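Side-chain contacts in hydrogenase maturation factor (PDB 3VTH), which probably transfers the carbamoyl group of carbamoyl phosphate to its partner protein HypE, at the expense of ATP, during [NiFe]-hydrogenase maturation: residues G24-V29 against P150-K155; C139-S144 against N358-V363; R169-P174 against R178-P183. All blocks are in the same frame, centred on the assembly; numbering follows the deposited sequence.

In the fold
Contacts 1 and 2 are buried, whereas contact 3 is partly open, with H172 and P174 exposed. Contact 1 joins the acylphosphatase domain to the loop between helices 115-121 and 165-171; its chemistry is charge and phosphate binding. Contact 2 ties a further part of that loop, in the first zinc finger, to the YrdC-like domain, through one backbone bond and a proline packed on a guanidinium face. Contact 3 lies within the second finger and is mainly aromatic. All three sit on the same side of the chain's centre. Contacts 1 and 3 meet directly: Q182 packs on R26 and probably accepts from the backbone N of R153. Contact 2 touches contact 1 where R142 packs on Y151.

Contact 1: G24-V29 against P150-K155; sequences GFRPFV and PYDRAK. With PO4 (phosphate ion), chain E.
R26 reaches from the start of helix 25-35 in the acylphosphatase domain to D152 of the segment 150-155, and on its way grips, edge-on, a phosphate held in the loop before the helix. The tight part is the phosphate and the R26-D152 salt bridge beside it. G24, in the N-cap position, gives its backbone N to O1 at 2.8 Å, and the amides of F25 and R26 bind O2 and O4; G22 and V23 complete this acylphosphatase-type cradle. Glycine suits the cap because phi is positive here. The R26 chain bends at chi3 (-71°), which brings NE back to the same O4 that the residue's own backbone N binds, 2.8 Å from NE, while NH2 takes O3. An arginine serves because its flat head presents N-H groups to two partners: the phosphorus lies in its plane at one edge, and at another NH1 meets D152 OD1 at 2.7 Å in a nearly straight bond (168°) on the syn side, somewhat out of the carboxylate plane. NH2 adds a weak bond to OD1, and the two planes stand 47° apart. D152 thus probably fixes the rotation of the guanidinium, and S98 in turn holds OD2. R26 is a predicted active-site residue, and the side chain of N44, the other, lies beside it.

Beyond this cluster the segments diverge: the nearest CA atoms, of R26 and D152, are 10.9 Å apart, and the segment 150-155 runs on to exposed A154. Y151 still belongs to the tight side, its ring turning an edge to the phosphate, CD1 3.4 Å from O3.

Contact 2: C139-S144 against N358-V363; sequences CGPRFS and NNRDIV. With ZN (zinc ion), chain C.
S144 and V363 meet through their backbones in the one hydrogen bond that links the two segments. V363 N donates to S144 O over 2.8 Å, approaching nearly along the C=O axis (170°), although the N-H itself is bent from the line to its acceptor. The same oxygen is bordered by carbon: V363 CB lies 3.5 Å from it, and I362 CG2 comes up alongside. The carbonyl's hydrogen bond comes from a backbone N, so no polar side chain is needed, and apolar I362 and V363 can border it. The S144 hydroxyl turns to another task, a bond with D110.

The second kind of contact is packing against a flat cation. P141 sets CG over one face of the R360 guanidinium, offset toward its rim, with CG 3.7 Å from NH1. R360 extends with CG opposite its backbone N (chi1 -177°) and then bends at chi3, which lays the head beneath the proline. A proline ring suits this place, being compact, rigid and without a polar group to compete for the N-H edges.

Bonds within each segment hold these partners in shape. R142 folds back so that NH1 binds C139 O at 2.9 Å and P141 O at 3.0 Å, the latter in the guanidinium plane; both carbonyls are approached from above their planes. N358 OD1 accepts from R360 N in the carbonyl plane, on a lone pair, forming an Asx turn that probably helps set the direction in which R360 leaves the chain.

The last kind is metal binding. C139 SG binds zinc at 2.3 Å, with C114, C117 and C136 as the other ligands. The contact thus joins the end of a Cys4 zinc finger of the HypF type to the YrdC-like domain.

Contact 3: R169-P174 against R178-P183; sequences REYHDP and RFHAQP
Y171 and H180 lie face to face, their ring centroids 4.5 Å apart and their planes tilted by 26°. Y171 CG stands opposite the backbone N (chi1 -177°), which carries the phenol across the second segment; H180 CA also rests on its face, 3.7 Å from the centroid. Behind this stack Y171 O accepts from H180 N at 2.8 Å, in the carbonyl plane.

The F179 ring is sandwiched, with H180 CD2 over one face and P174 CA over the other. Phenylalanine suits the slot since both faces meet C-H groups. P27 and F30 of helix 25-35 also touch this ring.

At the phenol's rim Q182 NE2 donates to Y171 OH over 2.8 Å, the amide standing 79° to the ring, while Q182 OE1 takes a water and the backbone N of R153. A leucine in place of Y171 would probably leave NE2 without its acceptor and the H180 imidazole without its stacking partner.

A water links R178 NH1 and, weakly, E170 OE2; their salt bridges go to E120 and R128 respectively. The arrangement is a chain reversal after helix 165-171 in the second HypF zinc finger, between its two CxxC pairs (C164, C167 and C186, C189).

Contact 1: G24-V29 against P150-K155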
loop_
_atom_site.group_PDB
_atom_site.type_symbol
_atom_site.label_atom_id
_atom_site.label_comp_id
_atom_site.label_asym_id
_atom_site.label_seq_id
_atom_site.Cartn_x
_atom_site.Cartn_y
_atom_site.Cartn_z
ATOM N N GLY A 24 4.666 -21.837 -10.523
ATOM C CA GLY A 24 4.642 -23.273 -10.829
ATOM C C GLY A 24 3.674 -23.629 -11.944
ATOM O O GLY A 24 3.148 -24.749 -11.988
ATOM N N PHE A 25 3.461 -22.697 -12.870
ATOM C CA PHE A 25 2.602 -22.976 -14.014
ATOM C C PHE A 25 3.204 -23.997 -14.993
ATOM O O PHE A 25 2.484 -24.821 -15.548
ATOM C CB PHE A 25 2.220 -21.689 -14.739
ATOM C CG PHE A 25 0.741 -21.544 -14.994
ATOM C CD1 PHE A 25 0.097 -20.336 -14.725
ATOM C CD2 PHE A 25 -0.006 -22.607 -15.513
ATOM C CE1 PHE A 25 -1.279 -20.177 -14.978
ATOM C CE2 PHE A 25 -1.384 -22.466 -15.776
ATOM C CZ PHE A 25 -2.019 -21.252 -15.507
ATOM N N ARG A 26 4.512 -23.947 -15.207
ATOM C CA ARG A 26 5.164 -24.919 -16.089
ATOM C C ARG A 26 5.042 -26.354 -15.562
ATOM O O ARG A 26 4.545 -27.208 -16.288
ATOM C CB ARG A 26 6.605 -24.513 -16.430
ATOM C CG ARG A 26 6.655 -23.317 -17.411
ATOM C CD ARG A 26 8.045 -22.743 -17.542
ATOM N NE ARG A 26 8.461 -22.029 -16.321
ATOM C CZ ARG A 26 9.655 -21.464 -16.145
ATOM N NH1 ARG A 26 10.580 -21.512 -17.114
ATOM N NH2 ARG A 26 9.922 -20.830 -15.000
ATOM N N PRO A 27 5.426 -26.615 -14.288
ATOM C CA PRO A 27 5.220 -27.985 -13.790
ATOM C C PRO A 27 3.748 -28.423 -13.729
ATOM O O PRO A 27 3.455 -29.582 -14.015
ATOM C CB PRO A 27 5.841 -27.967 -12.376
ATOM C CG PRO A 27 6.031 -26.523 -12.029
ATOM C CD PRO A 27 6.239 -25.813 -13.343
ATOM N N PHE A 28 2.848 -27.508 -13.362
ATOM C CA PHE A 28 1.412 -27.768 -13.387
ATOM C C PHE A 28 0.955 -28.242 -14.793
ATOM O O PHE A 28 0.303 -29.270 -14.925
ATOM C CB PHE A 28 0.648 -26.500 -12.947
ATOM C CG PHE A 28 -0.855 -26.611 -13.047
ATOM C CD1 PHE A 28 -1.560 -25.819 -13.937
ATOM C CD2 PHE A 28 -1.557 -27.512 -12.254
ATOM C CE1 PHE A 28 -2.954 -25.913 -14.043
ATOM C CE2 PHE A 28 -2.954 -27.617 -12.355
ATOM C CZ PHE A 28 -3.649 -26.803 -13.249
ATOM N N VAL A 29 1.336 -27.506 -15.830
ATOM C CA VAL A 29 0.926 -27.849 -17.202
ATOM C C VAL A 29 1.514 -29.189 -17.608
ATOM O O VAL A 29 0.825 -30.017 -18.199
ATOM C CB VAL A 29 1.301 -26.711 -18.195
ATOM C CG1 VAL A 29 1.309 -27.184 -19.661
ATOM C CG2 VAL A 29 0.330 -25.529 -18.002
ATOM N N PRO A 150 11.649 -13.292 -19.102
ATOM C CA PRO A 150 10.757 -14.286 -18.514
ATOM C C PRO A 150 11.351 -14.854 -17.232
ATOM O O PRO A 150 12.573 -15.070 -17.154
ATOM C CB PRO A 150 10.685 -15.383 -19.579
ATOM C CG PRO A 150 11.041 -14.740 -20.842
ATOM C CD PRO A 150 12.011 -13.634 -20.488
ATOM N N TYR A 151 10.493 -15.075 -16.241
ATOM C CA TYR A 151 10.927 -15.595 -14.943
ATOM C C TYR A 151 11.634 -16.944 -15.110
ATOM O O TYR A 151 11.113 -17.854 -15.750
ATOM C CB TYR A 151 9.732 -15.718 -13.998
ATOM C CG TYR A 151 10.025 -16.389 -12.669
ATOM C CD1 TYR A 151 9.748 -17.742 -12.478
ATOM C CD2 TYR A 151 10.563 -15.667 -11.605
ATOM C CE1 TYR A 151 10.005 -18.369 -11.252
ATOM C CE2 TYR A 151 10.814 -16.275 -10.366
ATOM C CZ TYR A 151 10.526 -17.622 -10.203
ATOM O OH TYR A 151 10.759 -18.236 -8.996
ATOM N N ASP A 152 12.849 -17.027 -14.567
ATOM C CA ASP A 152 13.631 -18.249 -14.487
ATOM C C ASP A 152 14.670 -18.004 -13.401
ATOM O O ASP A 152 15.001 -16.866 -13.127
ATOM C CB ASP A 152 14.369 -18.519 -15.807
ATOM C CG ASP A 152 13.539 -19.320 -16.789
ATOM O OD1 ASP A 152 12.929 -20.339 -16.389
ATOM O OD2 ASP A 152 13.504 -18.930 -17.968
ATOM N N ARG A 153 15.210 -19.068 -12.819
ATOM C CA ARG A 153 16.236 -18.941 -11.774
ATOM C C ARG A 153 17.393 -18.019 -12.184
ATOM O O ARG A 153 17.869 -17.223 -11.375
ATOM C CB ARG A 153 16.800 -20.326 -11.411
ATOM C CG ARG A 153 17.615 -20.367 -10.087
ATOM C CD ARG A 153 18.289 -21.737 -10.007
ATOM N NE ARG A 153 19.007 -22.000 -8.762
ATOM C CZ ARG A 153 18.484 -22.627 -7.706
ATOM N NH1 ARG A 153 17.204 -23.014 -7.706
ATOM N NH2 ARG A 153 19.238 -22.860 -6.639
ATOM N N ALA A 154 17.847 -18.147 -13.435
ATOM C CA ALA A 154 18.961 -17.366 -13.960
ATOM C C ALA A 154 18.695 -15.856 -13.974
ATOM O O ALA A 154 19.634 -15.065 -14.081
ATOM C CB ALA A 154 19.346 -17.854 -15.386
ATOM N N LYS A 155 17.427 -15.455 -13.893
ATOM C CA LYS A 155 17.083 -14.022 -13.850
ATOM C C LYS A 155 16.597 -13.585 -12.462
ATOM O O LYS A 155 15.800 -12.635 -12.327
ATOM C CB LYS A 155 16.040 -13.675 -14.926
ATOM C CG LYS A 155 16.544 -13.900 -16.354
ATOM C CD LYS A 155 15.612 -13.294 -17.379
ATOM C CE LYS A 155 16.073 -13.649 -18.807
ATOM N NZ LYS A 155 17.297 -12.906 -19.194
HETATM P P PO4 E . 6.670 -20.984 -13.289
HETATM O O1 PO4 E . 7.045 -21.173 -11.844
HETATM O O2 PO4 E . 5.225 -20.567 -13.406
HETATM O O3 PO4 E . 7.519 -19.885 -13.861
HETATM O O4 PO4 E . 6.880 -22.280 -14.048
#

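Contact 2: C139-S144 against N358-V363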
loop_
_atom_site.group_PDB
_atom_site.type_symbol
_atom_site.label_atom_id
_atom_site.label_comp_id
_atom_site.label_asym_id
_atom_site.label_seq_id
_atom_site.Cartn_x
_atom_site.Cartn_y
_atom_site.Cartn_z
ATOM N N CYS A 139 5.120 -20.141 -2.781
ATOM C CA CYS A 139 5.485 -19.183 -1.716
ATOM C C CYS A 139 6.904 -18.641 -1.871
ATOM O O CYS A 139 7.682 -19.140 -2.692
ATOM C CB CYS A 139 5.328 -19.829 -0.329
ATOM S SG CYS A 139 6.666 -20.973 0.202
ATOM N N GLY A 140 7.237 -17.617 -1.088
ATOM C CA GLY A 140 8.595 -17.063 -1.062
ATOM C C GLY A 140 8.735 -15.754 -1.831
ATOM O O GLY A 140 7.758 -15.229 -2.383
ATOM N N PRO A 141 9.952 -15.201 -1.857
ATOM C CA PRO A 141 10.203 -13.968 -2.582
ATOM C C PRO A 141 9.994 -14.150 -4.071
ATOM O O PRO A 141 10.238 -15.248 -4.607
ATOM C CB PRO A 141 11.683 -13.680 -2.300
ATOM C CG PRO A 141 12.255 -14.942 -1.856
ATOM C CD PRO A 141 11.159 -15.692 -1.171
ATOM N N ARG A 142 9.502 -13.095 -4.713
ATOM C CA ARG A 142 9.352 -13.061 -6.152
ATOM C C ARG A 142 9.899 -11.712 -6.596
ATOM O O ARG A 142 11.090 -11.585 -6.845
ATOM C CB ARG A 142 7.886 -13.285 -6.586
ATOM C CG ARG A 142 7.329 -14.711 -6.322
ATOM C CD ARG A 142 8.102 -15.809 -7.093
ATOM N NE ARG A 142 7.438 -17.107 -6.918
ATOM C CZ ARG A 142 7.670 -17.957 -5.921
ATOM N NH1 ARG A 142 8.565 -17.671 -4.984
ATOM N NH2 ARG A 142 6.987 -19.100 -5.851
ATOM N N PHE A 143 9.035 -10.697 -6.659
ATOM C CA PHE A 143 9.459 -9.341 -7.027
ATOM C C PHE A 143 10.812 -8.931 -6.440
ATOM O O PHE A 143 11.719 -8.499 -7.180
ATOM C CB PHE A 143 8.392 -8.319 -6.607
ATOM C CG PHE A 143 8.801 -6.899 -6.863
ATOM C CD1 PHE A 143 8.944 -6.008 -5.812
ATOM C CD2 PHE A 143 9.079 -6.464 -8.159
ATOM C CE1 PHE A 143 9.335 -4.676 -6.055
ATOM C CE2 PHE A 143 9.476 -5.135 -8.409
ATOM C CZ PHE A 143 9.601 -4.245 -7.362
ATOM N N SER A 144 10.966 -9.084 -5.125
ATOM C CA SER A 144 12.184 -8.640 -4.454
ATOM C C SER A 144 13.479 -9.220 -5.041
ATOM O O SER A 144 14.514 -8.575 -4.949
ATOM C CB SER A 144 12.146 -8.951 -2.949
ATOM O OG SER A 144 11.959 -10.351 -2.744
ATOM N N ASN A 358 22.002 -12.025 5.481
ATOM C CA ASN A 358 22.065 -13.219 4.646
ATOM C C ASN A 358 22.688 -12.880 3.293
ATOM O O ASN A 358 22.828 -11.701 2.948
ATOM C CB ASN A 358 20.681 -13.890 4.502
ATOM C CG ASN A 358 19.727 -13.109 3.627
ATOM O OD1 ASN A 358 19.987 -12.885 2.430
ATOM N ND2 ASN A 358 18.588 -12.720 4.202
ATOM N N ASN A 359 23.069 -13.899 2.527
ATOM C CA ASN A 359 23.759 -13.640 1.272
ATOM C C ASN A 359 22.879 -13.805 0.037
ATOM O O ASN A 359 23.397 -14.015 -1.040
ATOM C CB ASN A 359 25.039 -14.499 1.171
ATOM C CG ASN A 359 24.746 -15.990 1.232
ATOM O OD1 ASN A 359 23.625 -16.410 1.550
ATOM N ND2 ASN A 359 25.737 -16.795 0.909
ATOM N N ARG A 360 21.554 -13.704 0.179
ATOM C CA ARG A 360 20.678 -13.655 -1.002
ATOM C C ARG A 360 20.414 -12.190 -1.346
ATOM O O ARG A 360 19.752 -11.478 -0.579
ATOM C CB ARG A 360 19.346 -14.408 -0.775
ATOM C CG ARG A 360 18.419 -14.447 -2.028
ATOM C CD ARG A 360 17.106 -15.229 -1.802
ATOM N NE ARG A 360 16.344 -14.709 -0.657
ATOM C CZ ARG A 360 15.445 -15.411 0.031
ATOM N NH1 ARG A 360 15.173 -16.660 -0.308
ATOM N NH2 ARG A 360 14.807 -14.865 1.061
ATOM N N ASP A 361 20.927 -11.734 -2.483
ATOM C CA ASP A 361 20.716 -10.334 -2.907
ATOM C C ASP A 361 19.248 -9.942 -2.953
ATOM O O ASP A 361 18.399 -10.706 -3.415
ATOM C CB ASP A 361 21.330 -10.061 -4.275
ATOM C CG ASP A 361 22.846 -10.017 -4.238
ATOM O OD1 ASP A 361 23.432 -9.791 -5.316
ATOM O OD2 ASP A 361 23.459 -10.195 -3.147
ATOM N N ILE A 362 18.950 -8.756 -2.431
ATOM C CA ILE A 362 17.633 -8.153 -2.620
ATOM C C ILE A 362 17.818 -7.236 -3.816
ATOM O O ILE A 362 18.637 -6.313 -3.773
ATOM C CB ILE A 362 17.154 -7.352 -1.385
ATOM C CG1 ILE A 362 16.943 -8.293 -0.192
ATOM C CG2 ILE A 362 15.843 -6.539 -1.717
ATOM C CD1 ILE A 362 16.735 -7.557 1.171
ATOM N N VAL A 363 17.096 -7.528 -4.896
ATOM C CA VAL A 363 17.178 -6.729 -6.104
ATOM C C VAL A 363 16.295 -5.491 -6.002
ATOM O O VAL A 363 16.721 -4.387 -6.339
ATOM C CB VAL A 363 16.780 -7.560 -7.368
ATOM C CG1 VAL A 363 16.865 -6.695 -8.615
ATOM C CG2 VAL A 363 17.717 -8.811 -7.483
HETATM ZN ZN ZN C . 6.041 -23.172 -0.106
#

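Contact 3: R169-P174 against R178-P183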
loop_
_atom_site.group_PDB
_atom_site.type_symbol
_atom_site.label_atom_id
_atom_site.label_comp_id
_atom_site.label_asym_id
_atom_site.label_seq_id
_atom_site.Cartn_x
_atom_site.Cartn_y
_atom_site.Cartn_z
ATOM N N ARG A 169 17.825 -33.248 -8.465
ATOM C CA ARG A 169 17.022 -34.455 -8.574
ATOM C C ARG A 169 15.557 -34.160 -8.314
ATOM O O ARG A 169 14.706 -34.580 -9.032
ATOM C CB ARG A 169 17.533 -35.565 -7.643
ATOM C CG ARG A 169 18.811 -36.224 -8.151
ATOM C CD ARG A 169 19.309 -37.488 -7.400
ATOM N NE ARG A 169 18.968 -37.520 -5.983
ATOM C CZ ARG A 169 19.838 -37.492 -4.971
ATOM N NH1 ARG A 169 21.141 -37.458 -5.179
ATOM N NH2 ARG A 169 19.389 -37.511 -3.735
ATOM N N GLU A 170 15.282 -33.391 -7.286
ATOM C CA GLU A 170 13.925 -32.960 -6.983
ATOM C C GLU A 170 13.338 -32.138 -8.130
ATOM O O GLU A 170 12.191 -32.354 -8.536
ATOM C CB GLU A 170 13.902 -32.113 -5.710
ATOM C CG GLU A 170 14.192 -32.874 -4.421
ATOM C CD GLU A 170 14.161 -31.935 -3.209
ATOM O OE1 GLU A 170 14.618 -30.785 -3.332
ATOM O OE2 GLU A 170 13.669 -32.339 -2.141
ATOM N N TYR A 171 14.137 -31.198 -8.632
ATOM C CA TYR A 171 13.766 -30.326 -9.752
ATOM C C TYR A 171 13.366 -31.137 -10.993
ATOM O O TYR A 171 12.432 -30.767 -11.713
ATOM C CB TYR A 171 14.939 -29.395 -10.084
ATOM C CG TYR A 171 14.671 -28.383 -11.181
ATOM C CD1 TYR A 171 14.856 -28.708 -12.535
ATOM C CD2 TYR A 171 14.242 -27.097 -10.869
ATOM C CE1 TYR A 171 14.616 -27.754 -13.540
ATOM C CE2 TYR A 171 14.010 -26.149 -11.867
ATOM C CZ TYR A 171 14.194 -26.480 -13.185
ATOM O OH TYR A 171 13.937 -25.529 -14.154
ATOM N N HIS A 172 14.085 -32.230 -11.240
ATOM C CA HIS A 172 13.839 -33.063 -12.418
ATOM C C HIS A 172 12.891 -34.247 -12.181
ATOM O O HIS A 172 12.677 -35.055 -13.084
ATOM C CB HIS A 172 15.176 -33.536 -13.046
ATOM C CG HIS A 172 15.950 -32.427 -13.691
ATOM N ND1 HIS A 172 17.039 -31.833 -13.093
ATOM C CD2 HIS A 172 15.761 -31.770 -14.860
ATOM C CE1 HIS A 172 17.500 -30.870 -13.872
ATOM N NE2 HIS A 172 16.741 -30.810 -14.950
ATOM N N ASP A 173 12.329 -34.345 -10.978
ATOM C CA ASP A 173 11.455 -35.464 -10.595
ATOM C C ASP A 173 9.973 -35.065 -10.657
ATOM O O ASP A 173 9.504 -34.314 -9.792
ATOM C CB ASP A 173 11.822 -35.936 -9.175
ATOM C CG ASP A 173 10.964 -37.104 -8.682
ATOM O OD1 ASP A 173 10.143 -37.644 -9.454
ATOM O OD2 ASP A 173 11.112 -37.471 -7.495
ATOM N N PRO A 174 9.225 -35.585 -11.660
ATOM C CA PRO A 174 7.820 -35.183 -11.864
ATOM C C PRO A 174 6.900 -35.502 -10.685
ATOM O O PRO A 174 5.863 -34.858 -10.542
ATOM C CB PRO A 174 7.378 -35.973 -13.110
ATOM C CG PRO A 174 8.621 -36.535 -13.701
ATOM C CD PRO A 174 9.625 -36.660 -12.586
ATOM N N ARG A 178 8.510 -30.132 -5.783
ATOM C CA ARG A 178 9.440 -29.107 -6.286
ATOM C C ARG A 178 9.939 -29.371 -7.717
ATOM O O ARG A 178 10.949 -28.795 -8.139
ATOM C CB ARG A 178 10.630 -28.916 -5.331
ATOM C CG ARG A 178 10.260 -28.152 -4.082
ATOM C CD ARG A 178 11.452 -27.995 -3.139
ATOM N NE ARG A 178 11.069 -27.201 -1.974
ATOM C CZ ARG A 178 10.536 -27.714 -0.870
ATOM N NH1 ARG A 178 10.324 -29.031 -0.769
ATOM N NH2 ARG A 178 10.210 -26.903 0.130
ATOM N N PHE A 179 9.227 -30.227 -8.451
ATOM C CA PHE A 179 9.453 -30.409 -9.891
ATOM C C PHE A 179 9.457 -29.052 -10.597
ATOM O O PHE A 179 8.486 -28.292 -10.503
ATOM C CB PHE A 179 8.348 -31.300 -10.468
ATOM C CG PHE A 179 8.511 -31.637 -11.926
ATOM C CD1 PHE A 179 7.520 -31.287 -12.838
ATOM C CD2 PHE A 179 9.625 -32.341 -12.383
ATOM C CE1 PHE A 179 7.643 -31.623 -14.200
ATOM C CE2 PHE A 179 9.763 -32.686 -13.737
ATOM C CZ PHE A 179 8.771 -32.318 -14.643
ATOM N N HIS A 180 10.561 -28.743 -11.277
ATOM C CA HIS A 180 10.738 -27.448 -11.949
ATOM C C HIS A 180 10.411 -26.220 -11.093
ATOM O O HIS A 180 9.865 -25.220 -11.591
ATOM C CB HIS A 180 9.974 -27.429 -13.280
ATOM C CG HIS A 180 10.721 -28.094 -14.392
ATOM N ND1 HIS A 180 11.212 -27.397 -15.476
ATOM C CD2 HIS A 180 11.109 -29.383 -14.564
ATOM C CE1 HIS A 180 11.834 -28.235 -16.288
ATOM N NE2 HIS A 180 11.788 -29.446 -15.757
ATOM N N ALA A 181 10.750 -26.294 -9.806
ATOM C CA ALA A 181 10.619 -25.147 -8.922
ATOM C C ALA A 181 11.844 -24.263 -9.091
ATOM O O ALA A 181 12.932 -24.618 -8.646
ATOM C CB ALA A 181 10.461 -25.590 -7.453
ATOM N N GLN A 182 11.663 -23.108 -9.732
ATOM C CA GLN A 182 12.793 -22.226 -10.045
ATOM C C GLN A 182 13.661 -21.827 -8.841
ATOM O O GLN A 182 14.871 -21.748 -8.986
ATOM C CB GLN A 182 12.346 -20.982 -10.836
ATOM C CG GLN A 182 11.841 -21.303 -12.259
ATOM C CD GLN A 182 12.858 -22.098 -13.065
ATOM O OE1 GLN A 182 14.014 -21.682 -13.239
ATOM N NE2 GLN A 182 12.434 -23.254 -13.552
ATOM N N PRO A 183 13.059 -21.582 -7.659
ATOM C CA PRO A 183 13.904 -21.202 -6.528
ATOM C C PRO A 183 14.429 -22.351 -5.637
ATOM O O PRO A 183 14.999 -22.079 -4.583
ATOM C CB PRO A 183 12.991 -20.307 -5.706
ATOM C CG PRO A 183 11.612 -20.826 -5.962
ATOM C CD PRO A 183 11.622 -21.445 -7.348
HETATM O O HOH W 1 10.844 -31.321 -2.476
HETATM O O HOH W 2 15.868 -22.705 -14.670
#